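Meso-diaminopimelate dehydrogenase (Clostridium tetani, PDB 3WGY) catalyses the reversible NADP-dependent oxidative deamination of meso-diaminopimelate, an amino acid of lysine and cell-wall biosynthesis. Local coordinates at residues 82-87 against 107-112; 101-106 against 117-122. The protein carries 6 engineered substitutions. All coordinates share one frame; numbering follows the deposited sequence.

Contact 1 of 2, residues 82-87 against 107-112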
loop_
_atom_site.group_PDB
_atom_site.type_symbol
_atom_site.label_atom_id
_atom_site.label_comp_id
_atom_site.label_asym_id
_atom_site.label_seq_id
_atom_site.Cartn_x
_atom_site.Cartn_y
_atom_site.Cartn_z
ATOM N N MET B 82 -8.897 30.162 1.568
ATOM C CA MET B 82 -9.867 30.916 2.345
ATOM C C MET B 82 -10.396 30.130 3.540
ATOM O O MET B 82 -10.670 30.709 4.595
ATOM C CB MET B 82 -11.032 31.352 1.457
ATOM C CG MET B 82 -10.614 32.123 0.206
ATOM S SD MET B 82 -9.349 33.403 0.487
ATOM C CE MET B 82 -10.190 34.494 1.658
ATOM N N ILE B 83 -10.542 28.815 3.383
ATOM C CA ILE B 83 -11.038 27.971 4.469
ATOM C C ILE B 83 -9.916 27.628 5.449
ATOM O O ILE B 83 -10.151 27.488 6.649
ATOM C CB ILE B 83 -11.602 26.624 3.951
ATOM C CG1 ILE B 83 -12.419 26.833 2.676
ATOM C CG2 ILE B 83 -12.456 25.972 5.043
ATOM C CD1 ILE B 83 -13.612 27.735 2.830
ATOM N N ALA B 84 -8.702 27.480 4.927
ATOM C CA ALA B 84 -7.548 27.127 5.750
ATOM C C ALA B 84 -7.273 28.123 6.871
ATOM O O ALA B 84 -6.776 27.743 7.930
ATOM C CB ALA B 84 -6.306 26.975 4.875
ATOM N N SER B 85 -7.586 29.395 6.637
ATOM C CA SER B 85 -7.363 30.424 7.646
ATOM C C SER B 85 -8.370 30.321 8.773
ATOM O O SER B 85 -8.265 31.032 9.771
ATOM C CB SER B 85 -7.471 31.819 7.027
ATOM O OG SER B 85 -6.407 32.068 6.127
ATOM N N GLN B 86 -9.339 29.429 8.628
ATOM C CA GLN B 86 -10.370 29.295 9.642
ATOM C C GLN B 86 -10.576 27.881 10.154
ATOM O O GLN B 86 -11.101 27.692 11.251
ATOM C CB GLN B 86 -11.690 29.829 9.087
ATOM C CG GLN B 86 -11.597 31.254 8.568
ATOM C CD GLN B 86 -12.828 31.679 7.791
ATOM O OE1 GLN B 86 -13.138 31.119 6.736
ATOM N NE2 GLN B 86 -13.537 32.676 8.309
ATOM N N PHE B 87 -10.182 26.885 9.366
ATOM C CA PHE B 87 -10.355 25.498 9.790
ATOM C C PHE B 87 -9.188 24.640 9.349
ATOM O O PHE B 87 -8.367 25.060 8.538
ATOM C CB PHE B 87 -11.626 24.880 9.185
ATOM C CG PHE B 87 -12.874 25.696 9.393
ATOM C CD1 PHE B 87 -13.121 26.825 8.624
ATOM C CD2 PHE B 87 -13.810 25.325 10.352
ATOM C CE1 PHE B 87 -14.286 27.577 8.808
ATOM C CE2 PHE B 87 -14.975 26.068 10.542
ATOM C CZ PHE B 87 -15.211 27.196 9.767
ATOM N N ASP B 107 0.422 25.995 3.026
ATOM C CA ASP B 107 1.344 25.904 4.156
ATOM C C ASP B 107 1.430 27.237 4.892
ATOM O O ASP B 107 1.326 27.286 6.119
ATOM C CB ASP B 107 2.735 25.476 3.673
ATOM C CG ASP B 107 3.673 25.141 4.822
ATOM O OD1 ASP B 107 3.241 24.436 5.761
ATOM O OD2 ASP B 107 4.847 25.571 4.783
ATOM N N GLU B 108 1.611 28.318 4.140
ATOM C CA GLU B 108 1.694 29.648 4.731
ATOM C C GLU B 108 0.423 29.969 5.512
ATOM O O GLU B 108 0.470 30.283 6.699
ATOM C CB GLU B 108 1.905 30.701 3.640
ATOM C CG GLU B 108 0.950 31.891 3.731
ATOM C CD GLU B 108 1.213 32.935 2.670
ATOM O OE1 GLU B 108 2.286 33.574 2.728
ATOM O OE2 GLU B 108 0.352 33.111 1.778
ATOM N N ILE B 109 -0.714 29.884 4.828
ATOM C CA ILE B 109 -2.006 30.174 5.431
ATOM C C ILE B 109 -2.296 29.298 6.640
ATOM O O ILE B 109 -2.803 29.780 7.653
ATOM C CB ILE B 109 -3.128 29.993 4.398
ATOM C CG1 ILE B 109 -2.878 30.923 3.207
ATOM C CG2 ILE B 109 -4.472 30.284 5.038
ATOM C CD1 ILE B 109 -3.490 30.450 1.910
ATOM N N SER B 110 -1.978 28.010 6.531
ATOM C CA SER B 110 -2.209 27.072 7.623
ATOM C C SER B 110 -1.434 27.479 8.876
ATOM O O SER B 110 -2.018 27.661 9.949
ATOM C CB SER B 110 -1.794 25.659 7.198
ATOM O OG SER B 110 -2.563 25.222 6.093
ATOM N N LYS B 111 -0.120 27.613 8.739
ATOM C CA LYS B 111 0.719 28.000 9.869
ATOM C C LYS B 111 0.243 29.324 10.460
ATOM O O LYS B 111 -0.075 29.412 11.645
ATOM C CB LYS B 111 2.183 28.112 9.428
ATOM C CG LYS B 111 2.855 26.761 9.190
ATOM C CD LYS B 111 4.305 26.911 8.747
ATOM C CE LYS B 111 4.966 25.549 8.604
ATOM N NZ LYS B 111 6.334 25.626 8.025
ATOM N N LYS B 112 0.184 30.343 9.612
ATOM C CA LYS B 112 -0.256 31.671 10.014
ATOM C C LYS B 112 -1.522 31.609 10.878
ATOM O O LYS B 112 -1.708 32.426 11.780
ATOM C CB LYS B 112 -0.505 32.506 8.756
ATOM C CG LYS B 112 -0.688 33.999 8.971
ATOM C CD LYS B 112 -0.779 34.696 7.619
ATOM C CE LYS B 112 -1.038 36.184 7.748
ATOM N NZ LYS B 112 -1.168 36.817 6.400
HETATM O O HOH W 1 -3.756 32.231 7.922
#
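Ser-110 OG, with Ala-84 CB 4.3 Å away across the contact, is gripped by two polar partners. It donates a hydrogen bond to Met-106 O, one turn back in its own helix. It also bonds Ser-117 OG on the strand that follows. The hydroxyl is buried, and these bonds satisfy it while it lies beside the methyl of Ala-84. The apolar part of the contact rests on Ile-109. Its CG2 branch meets Ala-84 CB at 3.8 Å and lies 3.6 Å from Ser-85 N. CG2 is anti to the backbone N, with CG1 beside that N (chi1 -59°), and this turns the branch methyl to the chain at residues 84-85. The spacing between CG2 and Ser-85 OG in the model is doubtful. A water makes the polar link. It donates to Ile-109 O over 2.6 Å and makes a longer bond of 3.2 Å with Ser-85 OG. Ser-85 is exposed, so this bridge marks the solvent side of the contact, whereas Ala-84 and Ile-109 are buried. The contact joins helices 80-84 and 99-113, which lie next to each other against the parallel sheet of the Rossmann-type domain. Helix 80-84 lies between strands 65-68 and 88-90 in the chain, and helix 99-113 follows strand 88-90. Ile-83 O accepts from both Gln-86 N and Phe-87 N, the latter at 2.8 Å, and it lies in plane at the edge of the Phe-87 ring. The side chain of Ile-83 points away from helix 99-113; it and Phe-87 pack on Leu-56 and on Met-66 of strand 65-68.

Contact 2 of 2, residues 101-106 against 117-122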
loop_
_atom_site.group_PDB
_atom_site.type_symbol
_atom_site.label_atom_id
_atom_site.label_comp_id
_atom_site.label_asym_id
_atom_site.label_seq_id
_atom_site.Cartn_x
_atom_site.Cartn_y
_atom_site.Cartn_z
ATOM N N GLN B 101 3.086 24.277 -5.786
ATOM C CA GLN B 101 2.596 25.625 -5.522
ATOM C C GLN B 101 1.415 25.636 -4.561
ATOM O O GLN B 101 1.307 26.520 -3.711
ATOM C CB GLN B 101 2.190 26.290 -6.838
ATOM C CG GLN B 101 1.743 27.734 -6.709
ATOM C CD GLN B 101 0.313 27.944 -7.167
ATOM O OE1 GLN B 101 -0.022 28.994 -7.709
ATOM N NE2 GLN B 101 -0.542 26.945 -6.940
ATOM N N HIS B 102 0.522 24.662 -4.707
ATOM C CA HIS B 102 -0.645 24.576 -3.842
ATOM C C HIS B 102 -0.165 24.346 -2.418
ATOM O O HIS B 102 -0.710 24.911 -1.465
ATOM C CB HIS B 102 -1.543 23.421 -4.288
ATOM C CG HIS B 102 -2.807 23.295 -3.492
ATOM N ND1 HIS B 102 -3.767 24.288 -3.454
ATOM C CD2 HIS B 102 -3.278 22.286 -2.719
ATOM C CE1 HIS B 102 -4.772 23.895 -2.694
ATOM N NE2 HIS B 102 -4.500 22.685 -2.234
ATOM N N PHE B 103 0.869 23.520 -2.285
ATOM C CA PHE B 103 1.438 23.207 -0.981
ATOM C C PHE B 103 1.922 24.473 -0.280
ATOM O O PHE B 103 1.526 24.757 0.850
ATOM C CB PHE B 103 2.611 22.236 -1.129
ATOM C CG PHE B 103 3.153 21.752 0.183
ATOM C CD1 PHE B 103 2.428 20.850 0.953
ATOM C CD2 PHE B 103 4.358 22.236 0.676
ATOM C CE1 PHE B 103 2.892 20.437 2.197
ATOM C CE2 PHE B 103 4.835 21.833 1.922
ATOM C CZ PHE B 103 4.097 20.930 2.684
ATOM N N GLU B 104 2.782 25.230 -0.950
ATOM C CA GLU B 104 3.314 26.460 -0.370
ATOM C C GLU B 104 2.201 27.393 0.091
ATOM O O GLU B 104 2.215 27.867 1.227
ATOM C CB GLU B 104 4.201 27.193 -1.381
ATOM C CG GLU B 104 5.495 26.475 -1.716
ATOM C CD GLU B 104 6.352 26.207 -0.489
ATOM O OE1 GLU B 104 6.700 27.174 0.225
ATOM O OE2 GLU B 104 6.678 25.025 -0.242
ATOM N N ARG B 105 1.236 27.643 -0.792
ATOM C CA ARG B 105 0.115 28.530 -0.486
ATOM C C ARG B 105 -0.614 28.085 0.779
ATOM O O ARG B 105 -0.808 28.869 1.715
ATOM C CB ARG B 105 -0.877 28.565 -1.661
ATOM C CG ARG B 105 -2.103 29.463 -1.434
ATOM C CD ARG B 105 -1.993 30.787 -2.202
ATOM N NE ARG B 105 -2.596 31.915 -1.483
ATOM C CZ ARG B 105 -3.851 32.333 -1.621
ATOM N NH1 ARG B 105 -4.680 31.726 -2.464
ATOM N NH2 ARG B 105 -4.282 33.367 -0.906
ATOM N N MET B 106 -1.020 26.821 0.801
ATOM C CA MET B 106 -1.739 26.280 1.946
ATOM C C MET B 106 -0.877 26.214 3.204
ATOM O O MET B 106 -1.387 26.357 4.315
ATOM C CB MET B 106 -2.270 24.887 1.613
ATOM C CG MET B 106 -3.272 24.863 0.477
ATOM S SD MET B 106 -4.777 25.738 0.893
ATOM C CE MET B 106 -5.654 24.530 1.867
ATOM N N SER B 117 -3.435 21.604 7.210
ATOM C CA SER B 117 -4.151 21.350 5.965
ATOM C C SER B 117 -3.571 20.186 5.182
ATOM O O SER B 117 -2.383 20.167 4.875
ATOM C CB SER B 117 -4.132 22.591 5.069
ATOM O OG SER B 117 -4.885 23.643 5.638
ATOM N N LEU B 118 -4.417 19.219 4.860
ATOM C CA LEU B 118 -3.985 18.069 4.076
ATOM C C LEU B 118 -4.355 18.328 2.618
ATOM O O LEU B 118 -5.523 18.514 2.290
ATOM C CB LEU B 118 -4.677 16.794 4.563
ATOM C CG LEU B 118 -4.510 15.593 3.627
ATOM C CD1 LEU B 118 -3.025 15.291 3.459
ATOM C CD2 LEU B 118 -5.258 14.380 4.198
ATOM N N ILE B 119 -3.358 18.357 1.747
ATOM C CA ILE B 119 -3.622 18.589 0.333
ATOM C C ILE B 119 -3.363 17.342 -0.510
ATOM O O ILE B 119 -2.606 16.454 -0.116
ATOM C CB ILE B 119 -2.734 19.709 -0.239
ATOM C CG1 ILE B 119 -1.305 19.196 -0.405
ATOM C CG2 ILE B 119 -2.740 20.921 0.701
ATOM C CD1 ILE B 119 -0.457 20.040 -1.321
ATOM N N SER B 120 -4.023 17.290 -1.662
ATOM C CA SER B 120 -3.863 16.219 -2.629
ATOM C C SER B 120 -4.066 14.772 -2.182
ATOM O O SER B 120 -3.238 13.904 -2.479
ATOM C CB SER B 120 -2.488 16.349 -3.290
ATOM O OG SER B 120 -2.326 17.626 -3.894
ATOM N N THR B 121 -5.155 14.499 -1.474
ATOM C CA THR B 121 -5.430 13.125 -1.074
ATOM C C THR B 121 -6.519 12.586 -2.014
ATOM O O THR B 121 -7.124 13.349 -2.771
ATOM C CB THR B 121 -5.869 13.028 0.412
ATOM O OG1 THR B 121 -5.935 11.647 0.798
ATOM C CG2 THR B 121 -7.212 13.676 0.626
ATOM N N GLY B 122 -6.750 11.277 -1.972
ATOM C CA GLY B 122 -7.728 10.640 -2.844
ATOM C C GLY B 122 -7.033 9.394 -3.370
ATOM O O GLY B 122 -6.146 8.878 -2.677
#
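Ile-119 enters the groove between His-102, Phe-103 and Met-106, and each of its branches meets a different part of the helix. CB lies at the edge of the His-102 imidazole, near its plane, 3.6 Å from CD2. The CG2 methyl is lifted out of the ring plane, to the side of Met-106 CG, and lies 3.7 Å from His-102 CD2. It also reaches Met-106 CG at 4.0 Å. CG1 stands between the backbone N and the carbonyl carbon (chi1 74°). From there CD1 extends to the next helix residue and sits 3.7 Å from Phe-103 CA. The same methyl touches Phe-103 CD1 at 3.8 Å, in the plane of the ring and at its edge. The two side chains cross at about a right angle. Met-106 fills the space beside them. Its CG covers one face of the His-102 ring, 3.6 Å above the plane and offset toward the rim. The chain then bends at chi2 and chi3 and carries CE to Ser-117 OG, 3.9 Å away. His-102 NE2 bonds Asp-91 OD2 and its ring stacks with Phe-93, which should fix the rotation of the imidazole whose edge receives Ile-119. Asp-91 OD1 in turn accepts from Ser-120 N, so one carboxylate ties the helix side chain to the chain after the strand. Ser-117 OG bonds Thr-89 OG1, and Arg-322 of the second subunit makes a cation-pi contact with Phe-103. The whole belongs to a beta-alpha-beta unit: helix 99-113 packs over strand 116-118, which lies in the parallel sheet between strands 88-90 and 301-303, while Leu-118 points away from this helix and packs on Tyr-287 and Ile-291 of helix 276-296.

From the N terminus, the chain first passes through 82-87, then strand 88-90, and enters helix 99-113 with 101-106. Contact 1 closes its loop when the later turns of that helix, 107-112, return to 82-87. Contact 2 closes only after the helix ends, when 117-122 comes back alongside 101-106. The two loops therefore cross: the segments alternate along the chain, and both contacts use helix 99-113. Contact 1 ties this helix to its neighbour 80-84, and contact 2 ties it to the sheet. Their centres are 11 Å apart. They meet where Ala-84 CB lies 3.7 Å from Ser-117 OG, which joins both helices and strand 116-118 in one core.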